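Local coordinates for filamentation induced by cAMP protein Fic (Desulfovibrio alaskensis, PDB 4RGL) that belongs to the Fic/DOC family and is mostly helical, with a C-terminal region assigned to the helix-turn-helix clan, at residues A[11-15]-A[235-239]; A[54-59]-A[214-218]; A[102-106]-A[158-162]. One frame throughout, in Å; residues are numbered along the deposited sequence.

Interaction 1 (A[11-15]-A[235-239]); sequences PYTIT and ADATP
Residues 11-15, an irregular lead-in to helix 16-32, run beside residues 235-239 in roughly the same direction, their end-to-end directions 32° apart, with the CA atoms of P11 and D236 at 5.4 Å and those of T13 and T238 at 6.0 Å. The polar centre is a hydroxyl pair: T13 OG1 and T238 OG1 are hydrogen-bonded at 2.6 Å, the two side chains meeting at about a right angle. With chi1 at 55°, the T13 hydroxyl stands between its own backbone N and carbonyl carbon, where it faces T238 and leaves the methyl turned elsewhere. Threonine suits position 238, since its OG1 bonds T13 OG1 while T238 CG2 packs on T15 CG2, 3.8 Å away; T13 contributes its hydroxyl. At the other end the compact ring of P11 lies against the turn, CB 3.6 Å from A235 O and CG 4.3 Å from A237 CB. The small A237 is buried, its methyl touching P11 as well as I174 and Y177 of helix 168-182, whose I174 also touches Y12 and whose E178 touches P11. D236 organises the turn itself. Its OD1 accepts from T238 N at 3.2 Å, the donor standing above the carboxylate, 74° out of the plane. A235, with positive phi, is the C-prime residue of the Schellman motif that ends helix 221-234, so the arrangement is a tight helix-to-helix corner: a Schellman stop followed by D236, whose capping bond lies in the turn that leads into helix 238-257.

Interaction 2 (A[54-59]-A[214-218]); sequences QASLAI and ETVIR
A55 and R218 meet where two helices of the Fic protein, 42-59 and 214-219, pack nearly parallel, the axes of the short segments 8.4 Å apart at closest approach and crossing at 28°. The sequence from S56 onward matches the (S/T)xxxE(G/N) signature of Fic inhibitory helices, so helix 42-59 is probably of that type. The tight side is built on the small A55 and the branched I59. A55 turns its methyl straight at the other helix, CB lying 3.6 Å from E214 O and 3.8 Å from E214 CB; alanine's single methyl lets the two backbones come close, the CA atoms of A55 and T215 being 5.4 Å apart. I59 fills the next turn. With chi1 at -62° and the rest of its chain extended, it sends CD1 across to I217 CG2 at 3.9 Å, while CG1 lies against CB of R218. This side is buried, and its polar groups are paired: E214 is bent at chi2 away from the contact and its OE1 is hydrogen-bonded to T52 OG1, T215 OG1 bonds P212 O, and S56 OG takes a hydrogen bond from R194 of helix 189-202. I59 O is hydrogen-bonded to an unidentified bound ligand, probably from the crystallisation liquor.

The more open flank, where A58 and R218 are partly exposed, is held by one long side chain. R218 acts as a knob in the hole formed by Q54, A55, A58 and I59, its aliphatic part passing along the helix so that CD rests 3.9 Å from A58 CB. Arginine suits such a margin: its methylenes pack, and its guanidinium ends among polar groups. There Q54 OE1 sits at the guanidinium edge, near its plane, 2.7 Å from R218 NH1, yet the angle is too poor for a hydrogen bond, and the amide and guanidinium planes stand 46° apart.

Interaction 3 (A[102-106]-A[158-162]); sequences DASVE and LDWLE
S104, which packs against L158 and E162, also holds the flat carboxylate of D102 in two directions. The S104 hydroxyl comes to D102 OD1 at 2.7 Å from above the carboxylate plane, 43° out of it, while S104 N gives its hydrogen to the anti lone pair of the same D102 OD1, over 3.1 Å. Serine suits the place because its short side chain, with OG set between its own backbone N and carbonyl carbon (chi1 59°), can fold back onto the aspartate and still show CB to the helix. That CB lies 3.7 Å from E162 CB, and the E162 chain leaves in an extended form beyond it.

The bond to S104 N makes an Asx turn, laid over the type I beta turn from D102 to V105, and V105 is the N-cap of helix 106-117. This compact bend lies across helix 150-163 within the Fic/DOC family region, and its inner side is covered by leucines. L158 points directly at the bend. Its chi1 of -66° sends the branch forward, so that CD1 lands 3.7 Å from E106 CB, the two side chains crossing at about a right angle, and CD2 comes 3.4 Å from A103 O. That carbonyl is not left to the methyls alone, for W196 NE1 donates a hydrogen bond to it.

One turn on, L161 CD2 rests 3.8 Å from A103 CB; alanine is small enough to let the leucine in here while its methyl also meets L199 and I200 of helix 189-202. L158 and L161 also both touch F175 of helix 168-182. E106 sets CB and CG against L158 CD1, and its OE2 is hydrogen-bonded to Y127 OH.

Overall arrangement
From the N terminus the chain meets the first halves of interactions 1, 2 and 3 in turn, then their second halves in reverse order, so the three closures are concentric and none cross. Interaction 3 closes the shortest loop, bringing helix 150-163 back against 102-106. Interaction 2 encloses it, bringing helix 214-219 back to helix 42-59, its centre about 10 Å from that of the chain. Interaction 1 is outermost and ties the N-terminal lead-in to the start of helix 238-257 at the surface. Interactions 1 and 3 come within about 6 Å at their nearest atoms, and helix 168-182 touches both; helix 189-202 is shared by interactions 2 and 3.

Interaction 1 (A[11-15]-A[235-239])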
ATOM      1  N   PRO A  11       2.113  17.228 -22.708  1.00129.08           N
ATOM      2  CA  PRO A  11       1.777  16.520 -23.969  1.00129.75           C
ATOM      3  C   PRO A  11       0.757  15.391 -23.756  1.00132.71           C
ATOM      4  O   PRO A  11       1.080  14.213 -23.947  1.00131.54           O
ATOM      5  CB  PRO A  11       3.128  15.962 -24.429  1.00130.58           C
ATOM      6  CG  PRO A  11       3.933  15.840 -23.182  1.00133.38           C
ATOM      7  CD  PRO A  11       3.520  16.991 -22.313  1.00129.13           C
ATOM      8  N   TYR A  12      -0.486  15.755 -23.433  1.00129.49           N
ATOM      9  CA  TYR A  12      -1.535  14.779 -23.211  1.00129.16           C
ATOM     10  C   TYR A  12      -2.305  14.520 -24.502  1.00134.37           C
ATOM     11  O   TYR A  12      -3.021  15.404 -24.985  1.00136.45           O
ATOM     12  CB  TYR A  12      -2.488  15.250 -22.095  1.00130.46           C
ATOM     13  N   THR A  13      -2.098  13.329 -25.109  1.00129.04           N
ATOM     14  CA  THR A  13      -2.836  12.901 -26.311  1.00129.61           C
ATOM     15  C   THR A  13      -3.423  11.501 -26.073  1.00130.20           C
ATOM     16  O   THR A  13      -2.675  10.548 -25.837  1.00128.85           O
ATOM     17  CB  THR A  13      -1.932  12.937 -27.562  1.00139.74           C
ATOM     18  OG1 THR A  13      -0.763  12.158 -27.314  1.00139.47           O
ATOM     19  CG2 THR A  13      -1.539  14.362 -27.963  1.00139.51           C
ATOM     20  N   ILE A  14      -4.770  11.392 -26.073  1.00125.08           N
ATOM     21  CA  ILE A  14      -5.475  10.139 -25.756  1.00123.16           C
ATOM     22  C   ILE A  14      -5.247   9.087 -26.880  1.00124.43           C
ATOM     23  O   ILE A  14      -4.819   9.437 -27.979  1.00125.45           O
ATOM     24  CB  ILE A  14      -7.009  10.401 -25.516  1.00127.65           C
ATOM     25  CG1 ILE A  14      -7.243  11.488 -24.419  1.00127.68           C
ATOM     26  CG2 ILE A  14      -7.743   9.105 -25.159  1.00128.11           C
ATOM     27  CD1 ILE A  14      -7.075  12.980 -24.904  1.00136.00           C
ATOM     28  N   THR A  15      -5.481   7.803 -26.564  1.00117.72           N
ATOM     29  CA  THR A  15      -5.301   6.691 -27.500  1.00117.11           C
ATOM     30  C   THR A  15      -6.345   5.579 -27.191  1.00119.57           C
ATOM     31  O   THR A  15      -6.776   5.448 -26.043  1.00118.55           O
ATOM     32  CB  THR A  15      -3.832   6.158 -27.422  1.00120.86           C
ATOM     33  OG1 THR A  15      -3.701   4.998 -28.235  1.00120.63           O
ATOM     34  CG2 THR A  15      -3.411   5.836 -26.024  1.00116.96           C
ATOM     35  N   ALA A 235       9.187  13.281 -26.330  1.00105.19           N
ATOM     36  CA  ALA A 235       8.407  14.419 -25.795  1.00105.02           C
ATOM     37  C   ALA A 235       6.879  14.116 -25.811  1.00109.74           C
ATOM     38  O   ALA A 235       6.079  14.969 -26.213  1.00110.47           O
ATOM     39  CB  ALA A 235       8.704  15.685 -26.596  1.00106.71           C
ATOM     40  N   ASP A 236       6.489  12.904 -25.362  1.00105.34           N
ATOM     41  CA  ASP A 236       5.087  12.484 -25.358  1.00105.65           C
ATOM     42  C   ASP A 236       4.783  11.624 -24.123  1.00107.48           C
ATOM     43  O   ASP A 236       5.410  10.585 -23.928  1.00106.94           O
ATOM     44  CB  ASP A 236       4.760  11.706 -26.649  1.00108.90           C
ATOM     45  CG  ASP A 236       3.309  11.281 -26.773  1.00120.19           C
ATOM     46  OD1 ASP A 236       2.451  11.877 -26.074  1.00121.42           O
ATOM     47  OD2 ASP A 236       3.019  10.410 -27.621  1.00125.93           O
ATOM     48  N   ALA A 237       3.796  12.044 -23.308  1.00102.01           N
ATOM     49  CA  ALA A 237       3.429  11.322 -22.079  1.00 99.66           C
ATOM     50  C   ALA A 237       2.614  10.052 -22.385  1.00102.08           C
ATOM     51  O   ALA A 237       2.571   9.137 -21.560  1.00100.95           O
ATOM     52  CB  ALA A 237       2.637  12.232 -21.161  1.00100.33           C
ATOM     53  N   THR A 238       1.961  10.006 -23.570  1.00 98.43           N
ATOM     54  CA  THR A 238       1.057   8.915 -23.975  1.00 98.20           C
ATOM     55  C   THR A 238       1.631   7.483 -23.592  1.00 98.96           C
ATOM     56  O   THR A 238       0.937   6.725 -22.911  1.00 98.65           O
ATOM     57  CB  THR A 238       0.766   9.001 -25.486  1.00106.48           C
ATOM     58  OG1 THR A 238       0.213  10.286 -25.775  1.00105.76           O
ATOM     59  CG2 THR A 238      -0.177   7.905 -25.966  1.00105.34           C
ATOM     60  N   PRO A 239       2.872   7.098 -24.033  1.00 92.93           N
ATOM     61  CA  PRO A 239       3.356   5.732 -23.733  1.00 91.24           C
ATOM     62  C   PRO A 239       3.508   5.482 -22.225  1.00 90.90           C
ATOM     63  O   PRO A 239       3.277   4.359 -21.760  1.00 90.24           O
ATOM     64  CB  PRO A 239       4.711   5.670 -24.447  1.00 93.20           C
ATOM     65  CG  PRO A 239       5.102   7.097 -24.658  1.00 98.13           C
ATOM     66  CD  PRO A 239       3.836   7.836 -24.872  1.00 94.77           C
TER

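Interaction 2 (A[54-59]-A[214-218])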
ATOM      1  N   GLN A  54       7.627  -0.287   1.155  1.00 57.99           N
ATOM      2  CA  GLN A  54       8.781  -1.137   0.888  1.00 57.91           C
ATOM      3  C   GLN A  54       9.174  -1.070  -0.595  1.00 63.90           C
ATOM      4  O   GLN A  54      10.338  -0.847  -0.902  1.00 64.33           O
ATOM      5  CB  GLN A  54       8.496  -2.589   1.308  1.00 59.16           C
ATOM      6  CG  GLN A  54       9.721  -3.517   1.231  1.00 69.43           C
ATOM      7  CD  GLN A  54      10.050  -3.934  -0.179  1.00 80.94           C
ATOM      8  OE1 GLN A  54       9.172  -4.257  -0.979  1.00 83.28           O
ATOM      9  NE2 GLN A  54      11.324  -3.998  -0.489  1.00 65.27           N
ATOM     10  N   ALA A  55       8.196  -1.224  -1.508  1.00 61.46           N
ATOM     11  CA  ALA A  55       8.474  -1.212  -2.947  1.00 61.46           C
ATOM     12  C   ALA A  55       8.957   0.170  -3.412  1.00 63.64           C
ATOM     13  O   ALA A  55       9.970   0.256  -4.104  1.00 63.47           O
ATOM     14  CB  ALA A  55       7.239  -1.622  -3.726  1.00 62.54           C
ATOM     15  N   SER A  56       8.255   1.258  -2.997  1.00 58.97           N
ATOM     16  CA  SER A  56       8.641   2.633  -3.379  1.00 58.42           C
ATOM     17  C   SER A  56      10.086   2.933  -2.955  1.00 63.25           C
ATOM     18  O   SER A  56      10.855   3.484  -3.746  1.00 63.35           O
ATOM     19  CB  SER A  56       7.688   3.653  -2.756  1.00 59.97           C
ATOM     20  OG  SER A  56       8.004   4.978  -3.149  1.00 62.66           O
ATOM     21  N   LEU A  57      10.477   2.491  -1.736  1.00 60.26           N
ATOM     22  CA  LEU A  57      11.843   2.681  -1.235  1.00 60.35           C
ATOM     23  C   LEU A  57      12.821   1.714  -1.918  1.00 64.70           C
ATOM     24  O   LEU A  57      13.967   2.085  -2.173  1.00 65.33           O
ATOM     25  CB  LEU A  57      11.896   2.496   0.297  1.00 60.33           C
ATOM     26  CG  LEU A  57      11.256   3.618   1.138  1.00 64.66           C
ATOM     27  CD1 LEU A  57      11.148   3.216   2.572  1.00 64.86           C
ATOM     28  CD2 LEU A  57      12.042   4.888   1.035  1.00 68.30           C
ATOM     29  N   ALA A  58      12.360   0.483  -2.244  1.00 60.33           N
ATOM     30  CA  ALA A  58      13.204  -0.517  -2.922  1.00 60.32           C
ATOM     31  C   ALA A  58      13.633  -0.024  -4.299  1.00 63.82           C
ATOM     32  O   ALA A  58      14.762  -0.288  -4.722  1.00 63.55           O
ATOM     33  CB  ALA A  58      12.459  -1.838  -3.049  1.00 60.98           C
ATOM     34  N   ILE A  59      12.737   0.727  -4.996  1.00 59.90           N
ATOM     35  CA  ILE A  59      13.036   1.286  -6.321  1.00 59.70           C
ATOM     36  C   ILE A  59      14.210   2.265  -6.218  1.00 64.90           C
ATOM     37  O   ILE A  59      15.043   2.324  -7.123  1.00 64.79           O
ATOM     38  CB  ILE A  59      11.780   1.970  -6.936  1.00 61.91           C
ATOM     39  CG1 ILE A  59      10.632   0.944  -7.135  1.00 62.29           C
ATOM     40  CG2 ILE A  59      12.134   2.671  -8.265  1.00 61.69           C
ATOM     41  CD1 ILE A  59       9.263   1.576  -7.574  1.00 65.81           C
ATOM     42  N   GLU A 214       2.975   0.035  -6.548  1.00 61.90           N
ATOM     43  CA  GLU A 214       4.425   0.200  -6.504  1.00 60.97           C
ATOM     44  C   GLU A 214       5.149  -1.160  -6.617  1.00 66.97           C
ATOM     45  O   GLU A 214       6.261  -1.215  -7.145  1.00 67.12           O
ATOM     46  CB  GLU A 214       4.847   0.923  -5.221  1.00 61.54           C
ATOM     47  CG  GLU A 214       4.310   2.354  -5.110  1.00 69.11           C
ATOM     48  CD  GLU A 214       2.845   2.479  -4.724  1.00 82.12           C
ATOM     49  OE1 GLU A 214       2.268   1.477  -4.244  1.00 70.89           O
ATOM     50  OE2 GLU A 214       2.305   3.606  -4.813  1.00 78.51           O
ATOM     51  N   THR A 215       4.488  -2.268  -6.176  1.00 64.33           N
ATOM     52  CA  THR A 215       5.054  -3.626  -6.307  1.00 64.57           C
ATOM     53  C   THR A 215       5.171  -4.014  -7.794  1.00 69.86           C
ATOM     54  O   THR A 215       6.095  -4.732  -8.170  1.00 69.56           O
ATOM     55  CB  THR A 215       4.201  -4.651  -5.538  1.00 71.04           C
ATOM     56  OG1 THR A 215       2.891  -4.700  -6.111  1.00 76.84           O
ATOM     57  CG2 THR A 215       4.114  -4.342  -4.061  1.00 65.44           C
ATOM     58  N   VAL A 216       4.232  -3.521  -8.641  1.00 67.45           N
ATOM     59  CA  VAL A 216       4.261  -3.777 -10.088  1.00 67.90           C
ATOM     60  C   VAL A 216       5.379  -2.938 -10.735  1.00 73.98           C
ATOM     61  O   VAL A 216       6.160  -3.460 -11.537  1.00 75.19           O
ATOM     62  CB  VAL A 216       2.878  -3.486 -10.749  1.00 71.22           C
ATOM     63  CG1 VAL A 216       2.924  -3.734 -12.252  1.00 71.71           C
ATOM     64  CG2 VAL A 216       1.775  -4.314 -10.098  1.00 71.13           C
ATOM     65  N   ILE A 217       5.480  -1.649 -10.342  1.00 70.35           N
ATOM     66  CA  ILE A 217       6.499  -0.731 -10.867  1.00 70.22           C
ATOM     67  C   ILE A 217       7.905  -1.223 -10.483  1.00 75.12           C
ATOM     68  O   ILE A 217       8.837  -1.081 -11.269  1.00 74.71           O
ATOM     69  CB  ILE A 217       6.244   0.710 -10.347  1.00 72.27           C
ATOM     70  CG1 ILE A 217       4.802   1.162 -10.671  1.00 73.13           C
ATOM     71  CG2 ILE A 217       7.282   1.695 -10.911  1.00 71.61           C
ATOM     72  CD1 ILE A 217       4.343   2.418  -9.892  1.00 82.64           C
ATOM     73  N   ARG A 218       8.046  -1.825  -9.276  1.00 72.80           N
ATOM     74  CA  ARG A 218       9.328  -2.371  -8.801  1.00 73.08           C
ATOM     75  C   ARG A 218       9.741  -3.603  -9.629  1.00 79.38           C
ATOM     76  O   ARG A 218      10.920  -3.766  -9.949  1.00 80.21           O
ATOM     77  CB  ARG A 218       9.232  -2.740  -7.314  1.00 72.09           C
ATOM     78  CG  ARG A 218      10.522  -3.315  -6.726  1.00 82.83           C
ATOM     79  CD  ARG A 218      10.244  -4.039  -5.426  1.00 96.57           C
ATOM     80  NE  ARG A 218       9.347  -5.180  -5.633  1.00109.21           N
ATOM     81  CZ  ARG A 218       8.614  -5.730  -4.672  1.00123.89           C
ATOM     82  NH1 ARG A 218       8.622  -5.220  -3.447  1.00105.96           N
ATOM     83  NH2 ARG A 218       7.822  -6.760  -4.942  1.00116.10           N
TER

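Interaction 3 (A[102-106]-A[158-162])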
ATOM      1  N   ASP A 102      -4.185  18.373  -0.362  1.00 78.70           N
ATOM      2  CA  ASP A 102      -4.802  18.502  -1.665  1.00 78.97           C
ATOM      3  C   ASP A 102      -3.685  18.556  -2.713  1.00 80.85           C
ATOM      4  O   ASP A 102      -2.763  19.367  -2.581  1.00 80.54           O
ATOM      5  CB  ASP A 102      -5.700  19.769  -1.706  1.00 83.84           C
ATOM      6  CG  ASP A 102      -6.473  19.965  -3.003  1.00100.95           C
ATOM      7  OD1 ASP A 102      -5.862  19.814  -4.088  1.00101.26           O
ATOM      8  OD2 ASP A 102      -7.635  20.420  -2.934  1.00111.17           O
ATOM      9  N   ALA A 103      -3.698  17.622  -3.674  1.00 75.59           N
ATOM     10  CA  ALA A 103      -2.588  17.426  -4.621  1.00 73.84           C
ATOM     11  C   ALA A 103      -2.210  18.725  -5.403  1.00 78.49           C
ATOM     12  O   ALA A 103      -1.094  18.821  -5.918  1.00 77.63           O
ATOM     13  CB  ALA A 103      -2.936  16.330  -5.599  1.00 73.71           C
ATOM     14  N   SER A 104      -3.122  19.694  -5.488  1.00 76.20           N
ATOM     15  CA  SER A 104      -2.867  20.914  -6.257  1.00 77.27           C
ATOM     16  C   SER A 104      -2.254  22.037  -5.377  1.00 81.87           C
ATOM     17  O   SER A 104      -1.841  23.075  -5.911  1.00 82.80           O
ATOM     18  CB  SER A 104      -4.153  21.409  -6.908  1.00 83.14           C
ATOM     19  OG  SER A 104      -5.152  21.680  -5.939  1.00 95.08           O
ATOM     20  N   VAL A 105      -2.181  21.825  -4.042  1.00 77.23           N
ATOM     21  CA  VAL A 105      -1.657  22.847  -3.122  1.00 77.71           C
ATOM     22  C   VAL A 105      -0.132  22.712  -2.998  1.00 78.80           C
ATOM     23  O   VAL A 105       0.365  21.693  -2.501  1.00 76.48           O
ATOM     24  CB  VAL A 105      -2.341  22.775  -1.729  1.00 82.39           C
ATOM     25  CG1 VAL A 105      -1.758  23.823  -0.777  1.00 83.28           C
ATOM     26  CG2 VAL A 105      -3.850  22.939  -1.852  1.00 83.92           C
ATOM     27  N   GLU A 106       0.613  23.778  -3.397  1.00 75.68           N
ATOM     28  CA  GLU A 106       2.081  23.789  -3.350  1.00 74.04           C
ATOM     29  C   GLU A 106       2.584  23.581  -1.918  1.00 76.96           C
ATOM     30  O   GLU A 106       3.531  22.823  -1.703  1.00 75.41           O
ATOM     31  CB  GLU A 106       2.629  25.106  -3.923  1.00 76.56           C
ATOM     32  CG  GLU A 106       4.121  25.065  -4.220  1.00 82.69           C
ATOM     33  CD  GLU A 106       4.658  26.301  -4.917  1.00 98.50           C
ATOM     34  OE1 GLU A 106       4.252  27.423  -4.538  1.00104.98           O
ATOM     35  OE2 GLU A 106       5.532  26.149  -5.802  1.00 78.87           O
ATOM     36  N   LEU A 158       0.968  22.550 -10.974  1.00 71.77           N
ATOM     37  CA  LEU A 158      -0.039  22.476  -9.908  1.00 72.59           C
ATOM     38  C   LEU A 158      -1.299  23.242 -10.295  1.00 81.43           C
ATOM     39  O   LEU A 158      -2.402  22.835  -9.923  1.00 82.13           O
ATOM     40  CB  LEU A 158       0.524  23.012  -8.584  1.00 72.25           C
ATOM     41  CG  LEU A 158       1.654  22.186  -7.962  1.00 74.30           C
ATOM     42  CD1 LEU A 158       2.393  22.979  -6.928  1.00 74.53           C
ATOM     43  CD2 LEU A 158       1.128  20.873  -7.379  1.00 74.79           C
ATOM     44  N   ASP A 159      -1.147  24.345 -11.066  1.00 80.72           N
ATOM     45  CA  ASP A 159      -2.302  25.098 -11.558  1.00 83.53           C
ATOM     46  C   ASP A 159      -3.066  24.268 -12.569  1.00 87.68           C
ATOM     47  O   ASP A 159      -4.299  24.234 -12.533  1.00 88.86           O
ATOM     48  CB  ASP A 159      -1.867  26.437 -12.180  1.00 87.39           C
ATOM     49  CG  ASP A 159      -3.026  27.260 -12.722  1.00102.32           C
ATOM     50  OD1 ASP A 159      -4.003  27.484 -11.966  1.00104.46           O
ATOM     51  OD2 ASP A 159      -2.941  27.710 -13.886  1.00110.05           O
ATOM     52  N   TRP A 160      -2.332  23.556 -13.454  1.00 82.89           N
ATOM     53  CA  TRP A 160      -2.932  22.668 -14.440  1.00 82.86           C
ATOM     54  C   TRP A 160      -3.733  21.574 -13.761  1.00 86.21           C
ATOM     55  O   TRP A 160      -4.864  21.313 -14.152  1.00 87.18           O
ATOM     56  CB  TRP A 160      -1.850  22.048 -15.345  1.00 80.32           C
ATOM     57  CG  TRP A 160      -2.367  20.934 -16.206  1.00 81.19           C
ATOM     58  CD1 TRP A 160      -3.034  21.055 -17.389  1.00 85.62           C
ATOM     59  CD2 TRP A 160      -2.361  19.536 -15.889  1.00 79.44           C
ATOM     60  NE1 TRP A 160      -3.443  19.817 -17.831  1.00 84.45           N
ATOM     61  CE2 TRP A 160      -3.034  18.867 -16.934  1.00 83.87           C
ATOM     62  CE3 TRP A 160      -1.836  18.779 -14.827  1.00 78.78           C
ATOM     63  CZ2 TRP A 160      -3.188  17.477 -16.954  1.00 81.91           C
ATOM     64  CZ3 TRP A 160      -2.012  17.407 -14.838  1.00 79.08           C
ATOM     65  CH2 TRP A 160      -2.694  16.771 -15.882  1.00 80.37           C
ATOM     66  N   LEU A 161      -3.146  20.936 -12.733  1.00 81.30           N
ATOM     67  CA  LEU A 161      -3.775  19.831 -12.010  1.00 80.45           C
ATOM     68  C   LEU A 161      -5.096  20.276 -11.343  1.00 87.99           C
ATOM     69  O   LEU A 161      -6.052  19.500 -11.295  1.00 88.20           O
ATOM     70  CB  LEU A 161      -2.800  19.278 -10.950  1.00 78.11           C
ATOM     71  CG  LEU A 161      -3.237  17.996 -10.228  1.00 80.81           C
ATOM     72  CD1 LEU A 161      -3.309  16.818 -11.196  1.00 79.82           C
ATOM     73  CD2 LEU A 161      -2.296  17.674  -9.088  1.00 81.20           C
ATOM     74  N   GLU A 162      -5.150  21.521 -10.850  1.00 87.04           N
ATOM     75  CA  GLU A 162      -6.347  22.041 -10.190  1.00 89.74           C
ATOM     76  C   GLU A 162      -7.487  22.266 -11.203  1.00 96.98           C
ATOM     77  O   GLU A 162      -8.648  21.972 -10.901  1.00 97.76           O
ATOM     78  CB  GLU A 162      -6.024  23.358  -9.454  1.00 92.63           C
ATOM     79  CG  GLU A 162      -7.181  23.893  -8.617  1.00107.74           C
ATOM     80  CD  GLU A 162      -6.967  25.282  -8.037  1.00138.32           C
ATOM     81  OE1 GLU A 162      -5.970  25.941  -8.413  1.00137.44           O
ATOM     82  OE2 GLU A 162      -7.835  25.734  -7.255  1.00137.28           O
TER